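Local coordinates for glycosylation Associate Protein 1 (Streptococcus agalactiae serotype V, PDB 6OYC) that probably assists the glycosylation and export of serine-rich surface adhesins as a member of the accessory Sec system, within the Gap123 complex, at residues 29-34 with 302-307; 63-68 with 126-131. All blocks are in the same frame, centred on the assembly; numbering follows the deposited sequence.

Contact 2 (63-68 with 126-131) is nested along the chain inside the loop closed by contact 1 (29-34 with 302-307), and their centres lie 15 Å apart. Both draw on the domain built round the seven-stranded parallel sheet. Contact 1 ties the start of its helix 33-43 to the connection leading from strand 297-299 to strand 318-323 of the second, six-stranded parallel sheet, consistent with a GT-B-like pair of domains. Contact 2 joins helix 59-65 of the first domain to a hairpin of the ten-stranded antiparallel sheet. R306 NH1 lies 3.1 Å from R65 O, a probable hydrogen bond that joins the 302-307 connection directly to the end of helix 59-65.

Contact 1 of 2, residues 29-34 with 302-307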
ATOM      1  N   VAL A  29       1.865   3.790  -0.038  1.00 48.90           N
ATOM      2  CA  VAL A  29       1.820   2.700  -1.001  1.00 49.76           C
ATOM      3  C   VAL A  29       1.253   1.479  -0.293  1.00 49.96           C
ATOM      4  O   VAL A  29       1.711   1.120   0.797  1.00 52.07           O
ATOM      5  CB  VAL A  29       3.215   2.411  -1.584  1.00 52.87           C
ATOM      6  CG1 VAL A  29       3.178   1.219  -2.569  1.00 46.16           C
ATOM      7  CG2 VAL A  29       3.753   3.645  -2.278  1.00 50.29           C
ATOM      8  N   GLY A  30       0.249   0.851  -0.890  1.00 43.72           N
ATOM      9  CA  GLY A  30      -0.296  -0.345  -0.284  1.00 39.53           C
ATOM     10  C   GLY A  30      -1.789  -0.479  -0.447  1.00 40.09           C
ATOM     11  O   GLY A  30      -2.344  -0.066  -1.475  1.00 39.06           O
ATOM     12  N   PHE A  31      -2.442  -1.038   0.577  1.00 36.61           N
ATOM     13  CA  PHE A  31      -3.865  -1.363   0.530  1.00 34.97           C
ATOM     14  C   PHE A  31      -4.689  -0.171   0.037  1.00 36.33           C
ATOM     15  O   PHE A  31      -4.518   0.951   0.519  1.00 36.63           O
ATOM     16  CB  PHE A  31      -4.328  -1.792   1.929  1.00 31.40           C
ATOM     17  CG  PHE A  31      -5.788  -2.100   2.013  1.00 32.13           C
ATOM     18  CD1 PHE A  31      -6.261  -3.364   1.677  1.00 30.08           C
ATOM     19  CD2 PHE A  31      -6.697  -1.116   2.373  1.00 28.65           C
ATOM     20  CE1 PHE A  31      -7.617  -3.649   1.724  1.00 33.92           C
ATOM     21  CE2 PHE A  31      -8.057  -1.394   2.426  1.00 32.13           C
ATOM     22  CZ  PHE A  31      -8.517  -2.666   2.102  1.00 34.78           C
ATOM     23  N   ASP A  32      -5.570  -0.399  -0.936  1.00 33.36           N
ATOM     24  CA  ASP A  32      -6.360   0.720  -1.446  1.00 33.32           C
ATOM     25  C   ASP A  32      -7.714   0.213  -1.923  1.00 34.89           C
ATOM     26  O   ASP A  32      -8.066  -0.953  -1.720  1.00 33.71           O
ATOM     27  CB  ASP A  32      -5.601   1.475  -2.542  1.00 30.69           C
ATOM     28  CG  ASP A  32      -5.518   0.704  -3.859  1.00 35.30           C
ATOM     29  OD1 ASP A  32      -6.028  -0.430  -3.956  1.00 32.95           O
ATOM     30  OD2 ASP A  32      -4.924   1.245  -4.816  1.00 35.81           O
ATOM     31  N   ASP A  33      -8.454   1.099  -2.606  1.00 34.96           N
ATOM     32  CA  ASP A  33      -9.821   0.791  -3.015  1.00 31.81           C
ATOM     33  C   ASP A  33      -9.885  -0.388  -3.981  1.00 33.75           C
ATOM     34  O   ASP A  33     -10.834  -1.181  -3.929  1.00 35.95           O
ATOM     35  CB  ASP A  33     -10.484   2.043  -3.609  1.00 32.93           C
ATOM     36  CG  ASP A  33      -9.659   2.687  -4.738  1.00 37.45           C
ATOM     37  OD1 ASP A  33      -8.405   2.668  -4.654  1.00 33.63           O
ATOM     38  OD2 ASP A  33     -10.274   3.218  -5.706  1.00 34.05           O
ATOM     39  N   THR A  34      -8.894  -0.540  -4.859  1.00 34.62           N
ATOM     40  CA  THR A  34      -8.944  -1.663  -5.788  1.00 30.07           C
ATOM     41  C   THR A  34      -8.839  -2.990  -5.052  1.00 35.25           C
ATOM     42  O   THR A  34      -9.577  -3.935  -5.360  1.00 38.14           O
ATOM     43  CB  THR A  34      -7.833  -1.547  -6.824  1.00 34.80           C
ATOM     44  OG1 THR A  34      -7.937  -0.290  -7.496  1.00 34.69           O
ATOM     45  CG2 THR A  34      -7.924  -2.696  -7.847  1.00 35.22           C
ATOM     46  N   PRO A 302     -13.573   1.123   3.404  1.00 38.71           N
ATOM     47  CA  PRO A 302     -12.432   0.325   2.902  1.00 38.87           C
ATOM     48  C   PRO A 302     -11.919  -0.734   3.877  1.00 40.09           C
ATOM     49  O   PRO A 302     -10.768  -0.691   4.304  1.00 46.99           O
ATOM     50  CB  PRO A 302     -11.378   1.407   2.637  1.00 39.65           C
ATOM     51  CG  PRO A 302     -11.691   2.501   3.628  1.00 37.13           C
ATOM     52  CD  PRO A 302     -13.189   2.496   3.787  1.00 38.79           C
ATOM     53  N   PHE A 303     -12.757  -1.731   4.180  1.00 36.83           N
ATOM     54  CA  PHE A 303     -12.352  -2.850   5.030  1.00 38.40           C
ATOM     55  C   PHE A 303     -11.197  -3.643   4.429  1.00 37.57           C
ATOM     56  O   PHE A 303     -11.149  -3.888   3.218  1.00 45.19           O
ATOM     57  CB  PHE A 303     -13.522  -3.807   5.254  1.00 40.08           C
ATOM     58  CG  PHE A 303     -14.664  -3.206   5.994  1.00 43.44           C
ATOM     59  CD1 PHE A 303     -14.576  -2.975   7.363  1.00 46.90           C
ATOM     60  CD2 PHE A 303     -15.849  -2.888   5.328  1.00 48.76           C
ATOM     61  CE1 PHE A 303     -15.649  -2.417   8.056  1.00 51.47           C
ATOM     62  CE2 PHE A 303     -16.922  -2.342   6.007  1.00 48.01           C
ATOM     63  CZ  PHE A 303     -16.825  -2.106   7.378  1.00 51.94           C
ATOM     64  N   ASP A 304     -10.284  -4.083   5.296  1.00 35.40           N
ATOM     65  CA  ASP A 304      -9.189  -4.991   4.945  1.00 37.38           C
ATOM     66  C   ASP A 304      -9.374  -6.265   5.760  1.00 37.08           C
ATOM     67  O   ASP A 304      -9.019  -6.310   6.941  1.00 35.28           O
ATOM     68  CB  ASP A 304      -7.821  -4.368   5.222  1.00 36.53           C
ATOM     69  CG  ASP A 304      -6.657  -5.325   4.910  1.00 35.33           C
ATOM     70  OD1 ASP A 304      -6.893  -6.440   4.377  1.00 35.01           O
ATOM     71  OD2 ASP A 304      -5.501  -4.956   5.196  1.00 34.52           O
ATOM     72  N   THR A 305      -9.892  -7.311   5.122  1.00 34.71           N
ATOM     73  CA  THR A 305     -10.290  -8.498   5.869  1.00 35.07           C
ATOM     74  C   THR A 305      -9.137  -9.444   6.185  1.00 33.79           C
ATOM     75  O   THR A 305      -9.380 -10.497   6.774  1.00 34.56           O
ATOM     76  CB  THR A 305     -11.374  -9.248   5.104  1.00 40.59           C
ATOM     77  OG1 THR A 305     -10.972  -9.377   3.738  1.00 39.62           O
ATOM     78  CG2 THR A 305     -12.719  -8.470   5.171  1.00 39.70           C
ATOM     79  N   ARG A 306      -7.897  -9.109   5.826  1.00 31.33           N
ATOM     80  CA  ARG A 306      -6.767  -9.861   6.360  1.00 31.91           C
ATOM     81  C   ARG A 306      -6.631  -9.719   7.876  1.00 30.18           C
ATOM     82  O   ARG A 306      -5.888 -10.492   8.490  1.00 33.60           O
ATOM     83  CB  ARG A 306      -5.455  -9.414   5.700  1.00 30.66           C
ATOM     84  CG  ARG A 306      -5.391  -9.571   4.172  1.00 30.69           C
ATOM     85  CD  ARG A 306      -4.149  -8.890   3.580  1.00 29.82           C
ATOM     86  NE  ARG A 306      -4.158  -7.440   3.771  1.00 30.12           N
ATOM     87  CZ  ARG A 306      -3.099  -6.652   3.586  1.00 30.08           C
ATOM     88  NH1 ARG A 306      -1.949  -7.181   3.195  1.00 28.79           N
ATOM     89  NH2 ARG A 306      -3.187  -5.343   3.808  1.00 25.55           N
ATOM     90  N   LEU A 307      -7.278  -8.727   8.487  1.00 32.39           N
ATOM     91  CA  LEU A 307      -7.174  -8.544   9.933  1.00 36.56           C
ATOM     92  C   LEU A 307      -7.950  -9.638  10.667  1.00 36.90           C
ATOM     93  O   LEU A 307      -9.066  -9.996  10.276  1.00 38.43           O
ATOM     94  CB  LEU A 307      -7.719  -7.169  10.342  1.00 35.59           C
ATOM     95  CG  LEU A 307      -6.850  -5.909  10.255  1.00 38.29           C
ATOM     96  CD1 LEU A 307      -5.671  -5.949  11.248  1.00 30.97           C
ATOM     97  CD2 LEU A 307      -6.364  -5.672   8.817  1.00 34.44           C
TER
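The ring of F31 lodges against the backbone and side chain of 302-307, in the connection between the two parallel sheets of this GT-B-like fold. F31 directly precedes D32, the N-cap of helix 33-43, whose OD1 accepts a weak capping bond from T34 N and another bond from I35 N. The tight part is at the ring's outer end: CZ of F31 comes within 3.1 Å of F303 O, and CE2 of F31 lies 3.4 Å from P302 O, both oxygens at the ring edge near its plane. Over one face sits D304, its CB 3.8 Å from the centroid of the F31 ring and 22° off the normal, a CH-pi contact. With D304 CG anti to the backbone N (chi1 178°), the carboxylate runs out past the CD1-CE1 rim on that side of the ring, its plane 13° from the ring's.

The looser part lies toward partly exposed R306, whose NH2 approaches F31 CB obliquely at 4.2 Å. Its polar end engages the acid instead: D304 and R306 belong to the type I turn 304-307, and R306 grips D304 side-on, NE to OD1 by the syn lone pair and NH2 to OD2. Y437 OH also bonds D304 OD2, while E414 takes R306 NH2 in a second salt bridge; together these partners should fix the rotation of the carboxylate beside the ring's rim. An Asx turn adds one more bond, in which R306 N meets D304 OD1 at 3.2 Å from above the carboxylate plane.

Contact 2 of 2, residues 63-68 with 126-131; sequences LHRYDL and GEEGNL
A salt-bridge network of R65, E127 and E128 links the C-terminal end of helix 59-65 to the tip of the beta-hairpin between strands 118-125 and 131-138. R65 grips E128 side-on with two nitrogens: NE of R65 donates to OE2 of E128 at 2.6 Å, and NH2 of R65 to OE1 of E128 at 2.8 Å. Both bonds are nearly straight, both use syn lone pairs, and the guanidinium and carboxylate planes differ by 8°, so the pair is almost coplanar. The bend in E128 at chi2 (76°) turns its acid back onto the edge of the guanidinium.

E127 comes from another direction. Its carboxylate stacks over a face of the R65 guanidinium, planes 21° apart, with E127 OE1 3.5 Å from R65 CZ, over the centre of the group. No N-H points at this oxygen, and the attraction is one of charge alone; the directed bond of E127 OE1 is with Y20 OH, which probably helps to steady the acid.

The two glutamates are neighbours in the type I turn 126-129, closed by G129 N to G126 O at 2.9 Å, and this lets one acid take the face of R65 and the other its edge. On the helix side, a Schellman motif with D67 as C-prime residue ends the helix, its bonds running from L68 N to L63 O and from D67 N to H64 O; Y66 N is a second donor to L63 O.

A water adds a further bridge between the segments, lying 2.7 Å from H64 ND1 at the edge of the imidazole and donating a weak bond to E128 OE2 at 2.9 Å.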
ATOM      1  N   LEU A  63       0.418  -9.064  -5.447  1.00 29.13           N
ATOM      2  CA  LEU A  63      -0.937  -9.610  -5.381  1.00 29.03           C
ATOM      3  C   LEU A  63      -1.049 -10.655  -4.292  1.00 31.07           C
ATOM      4  O   LEU A  63      -2.084 -10.751  -3.615  1.00 31.32           O
ATOM      5  CB  LEU A  63      -1.346 -10.218  -6.720  1.00 27.45           C
ATOM      6  CG  LEU A  63      -1.514  -9.228  -7.884  1.00 30.07           C
ATOM      7  CD1 LEU A  63      -1.897  -9.961  -9.146  1.00 24.70           C
ATOM      8  CD2 LEU A  63      -2.539  -8.152  -7.546  1.00 26.44           C
ATOM      9  N   HIS A  64       0.002 -11.458  -4.125  1.00 28.88           N
ATOM     10  CA  HIS A  64      -0.006 -12.484  -3.095  1.00 30.23           C
ATOM     11  C   HIS A  64      -0.227 -11.879  -1.723  1.00 28.47           C
ATOM     12  O   HIS A  64      -0.881 -12.491  -0.874  1.00 30.08           O
ATOM     13  CB  HIS A  64       1.309 -13.249  -3.107  1.00 30.27           C
ATOM     14  CG  HIS A  64       1.407 -14.258  -2.017  1.00 31.55           C
ATOM     15  ND1 HIS A  64       2.240 -14.100  -0.935  1.00 28.35           N
ATOM     16  CD2 HIS A  64       0.754 -15.432  -1.828  1.00 27.19           C
ATOM     17  CE1 HIS A  64       2.114 -15.143  -0.132  1.00 30.18           C
ATOM     18  NE2 HIS A  64       1.212 -15.959  -0.648  1.00 30.74           N
ATOM     19  N   ARG A  65       0.292 -10.668  -1.510  1.00 28.93           N
ATOM     20  CA  ARG A  65       0.167  -9.995  -0.225  1.00 31.72           C
ATOM     21  C   ARG A  65      -1.285  -9.725   0.124  1.00 33.82           C
ATOM     22  O   ARG A  65      -1.623  -9.637   1.304  1.00 35.21           O
ATOM     23  CB  ARG A  65       0.932  -8.674  -0.257  1.00 33.48           C
ATOM     24  CG  ARG A  65       2.104  -8.560   0.665  1.00 37.13           C
ATOM     25  CD  ARG A  65       2.869  -7.295   0.329  1.00 34.10           C
ATOM     26  NE  ARG A  65       4.114  -7.606  -0.352  1.00 37.76           N
ATOM     27  CZ  ARG A  65       4.704  -6.795  -1.222  1.00 35.59           C
ATOM     28  NH1 ARG A  65       4.146  -5.629  -1.503  1.00 32.19           N
ATOM     29  NH2 ARG A  65       5.853  -7.148  -1.788  1.00 31.89           N
ATOM     30  N   TYR A  66      -2.154  -9.578  -0.884  1.00 31.45           N
ATOM     31  CA  TYR A  66      -3.555  -9.263  -0.645  1.00 30.63           C
ATOM     32  C   TYR A  66      -4.481 -10.433  -0.955  1.00 33.18           C
ATOM     33  O   TYR A  66      -5.685 -10.231  -1.133  1.00 33.93           O
ATOM     34  CB  TYR A  66      -3.944  -8.021  -1.445  1.00 29.87           C
ATOM     35  CG  TYR A  66      -3.102  -6.831  -1.044  1.00 32.32           C
ATOM     36  CD1 TYR A  66      -3.402  -6.110   0.108  1.00 29.94           C
ATOM     37  CD2 TYR A  66      -1.974  -6.462  -1.783  1.00 31.75           C
ATOM     38  CE1 TYR A  66      -2.624  -5.039   0.504  1.00 33.37           C
ATOM     39  CE2 TYR A  66      -1.185  -5.380  -1.403  1.00 31.56           C
ATOM     40  CZ  TYR A  66      -1.525  -4.667  -0.252  1.00 34.69           C
ATOM     41  OH  TYR A  66      -0.771  -3.589   0.173  1.00 35.82           O
ATOM     42  N   ASP A  67      -3.946 -11.659  -1.001  1.00 32.69           N
ATOM     43  CA  ASP A  67      -4.741 -12.852  -1.320  1.00 34.81           C
ATOM     44  C   ASP A  67      -5.447 -12.696  -2.668  1.00 34.06           C
ATOM     45  O   ASP A  67      -6.609 -13.081  -2.832  1.00 32.70           O
ATOM     46  CB  ASP A  67      -5.758 -13.170  -0.217  1.00 35.16           C
ATOM     47  CG  ASP A  67      -5.111 -13.400   1.143  1.00 36.92           C
ATOM     48  OD1 ASP A  67      -3.963 -13.893   1.207  1.00 36.12           O
ATOM     49  OD2 ASP A  67      -5.756 -13.073   2.162  1.00 47.01           O
ATOM     50  N   LEU A  68      -4.745 -12.096  -3.634  1.00 32.21           N
ATOM     51  CA  LEU A  68      -5.279 -11.880  -4.973  1.00 34.94           C
ATOM     52  C   LEU A  68      -4.448 -12.538  -6.064  1.00 30.97           C
ATOM     53  O   LEU A  68      -4.762 -12.372  -7.242  1.00 33.50           O
ATOM     54  CB  LEU A  68      -5.402 -10.386  -5.269  1.00 35.18           C
ATOM     55  CG  LEU A  68      -6.492  -9.640  -4.505  1.00 36.80           C
ATOM     56  CD1 LEU A  68      -6.380  -8.160  -4.790  1.00 32.20           C
ATOM     57  CD2 LEU A  68      -7.855 -10.175  -4.905  1.00 39.31           C
ATOM     58  N   GLY A 126      13.534  -7.846  -1.637  1.00 28.56           N
ATOM     59  CA  GLY A 126      12.164  -7.423  -1.472  1.00 26.93           C
ATOM     60  C   GLY A 126      11.609  -7.704  -0.084  1.00 31.74           C
ATOM     61  O   GLY A 126      12.254  -8.290   0.791  1.00 30.60           O
ATOM     62  N   GLU A 127      10.360  -7.271   0.098  1.00 31.16           N
ATOM     63  CA  GLU A 127       9.632  -7.563   1.323  1.00 34.04           C
ATOM     64  C   GLU A 127       9.578  -9.066   1.581  1.00 33.47           C
ATOM     65  O   GLU A 127       9.684  -9.510   2.728  1.00 31.53           O
ATOM     66  CB  GLU A 127       8.222  -6.970   1.236  1.00 33.28           C
ATOM     67  CG  GLU A 127       7.460  -6.955   2.558  1.00 37.62           C
ATOM     68  CD  GLU A 127       6.066  -6.350   2.418  1.00 42.62           C
ATOM     69  OE1 GLU A 127       5.937  -5.325   1.707  1.00 42.58           O
ATOM     70  OE2 GLU A 127       5.106  -6.893   3.022  1.00 46.24           O
ATOM     71  N   GLU A 128       9.409  -9.861   0.528  1.00 30.09           N
ATOM     72  CA  GLU A 128       9.348 -11.309   0.663  1.00 31.22           C
ATOM     73  C   GLU A 128      10.732 -11.938   0.560  1.00 30.68           C
ATOM     74  O   GLU A 128      10.842 -13.164   0.521  1.00 29.68           O
ATOM     75  CB  GLU A 128       8.396 -11.918  -0.392  1.00 30.74           C
ATOM     76  CG  GLU A 128       6.886 -11.668  -0.142  1.00 31.23           C
ATOM     77  CD  GLU A 128       6.436 -10.243  -0.477  1.00 29.85           C
ATOM     78  OE1 GLU A 128       7.060  -9.604  -1.350  1.00 30.09           O
ATOM     79  OE2 GLU A 128       5.458  -9.764   0.131  1.00 27.93           O
ATOM     80  N   GLY A 129      11.787 -11.117   0.505  1.00 28.45           N
ATOM     81  CA  GLY A 129      13.152 -11.598   0.491  1.00 28.28           C
ATOM     82  C   GLY A 129      13.720 -11.905  -0.879  1.00 27.74           C
ATOM     83  O   GLY A 129      14.916 -12.208  -0.981  1.00 26.39           O
ATOM     84  N   ASN A 130      12.913 -11.838  -1.930  1.00 27.17           N
ATOM     85  CA  ASN A 130      13.399 -12.148  -3.263  1.00 26.98           C
ATOM     86  C   ASN A 130      14.333 -11.044  -3.763  1.00 30.47           C
ATOM     87  O   ASN A 130      14.147  -9.859  -3.465  1.00 30.37           O
ATOM     88  CB  ASN A 130      12.217 -12.316  -4.218  1.00 28.50           C
ATOM     89  CG  ASN A 130      11.336 -11.066  -4.287  1.00 28.65           C
ATOM     90  OD1 ASN A 130      10.914 -10.523  -3.260  1.00 30.69           O
ATOM     91  ND2 ASN A 130      11.069 -10.602  -5.502  1.00 31.76           N
ATOM     92  N   LEU A 131      15.364 -11.442  -4.500  1.00 28.20           N
ATOM     93  CA  LEU A 131      16.216 -10.474  -5.179  1.00 27.37           C
ATOM     94  C   LEU A 131      15.370  -9.586  -6.097  1.00 30.44           C
ATOM     95  O   LEU A 131      14.694 -10.084  -7.009  1.00 27.99           O
ATOM     96  CB  LEU A 131      17.293 -11.212  -5.983  1.00 27.81           C
ATOM     97  CG  LEU A 131      18.159 -10.330  -6.878  1.00 30.15           C
ATOM     98  CD1 LEU A 131      19.136  -9.541  -6.004  1.00 25.28           C
ATOM     99  CD2 LEU A 131      18.898 -11.171  -7.893  1.00 29.73           C
TER
HETATM  100  O   HOH W   1       3.580 -11.716  -1.021  1.00 34.82           O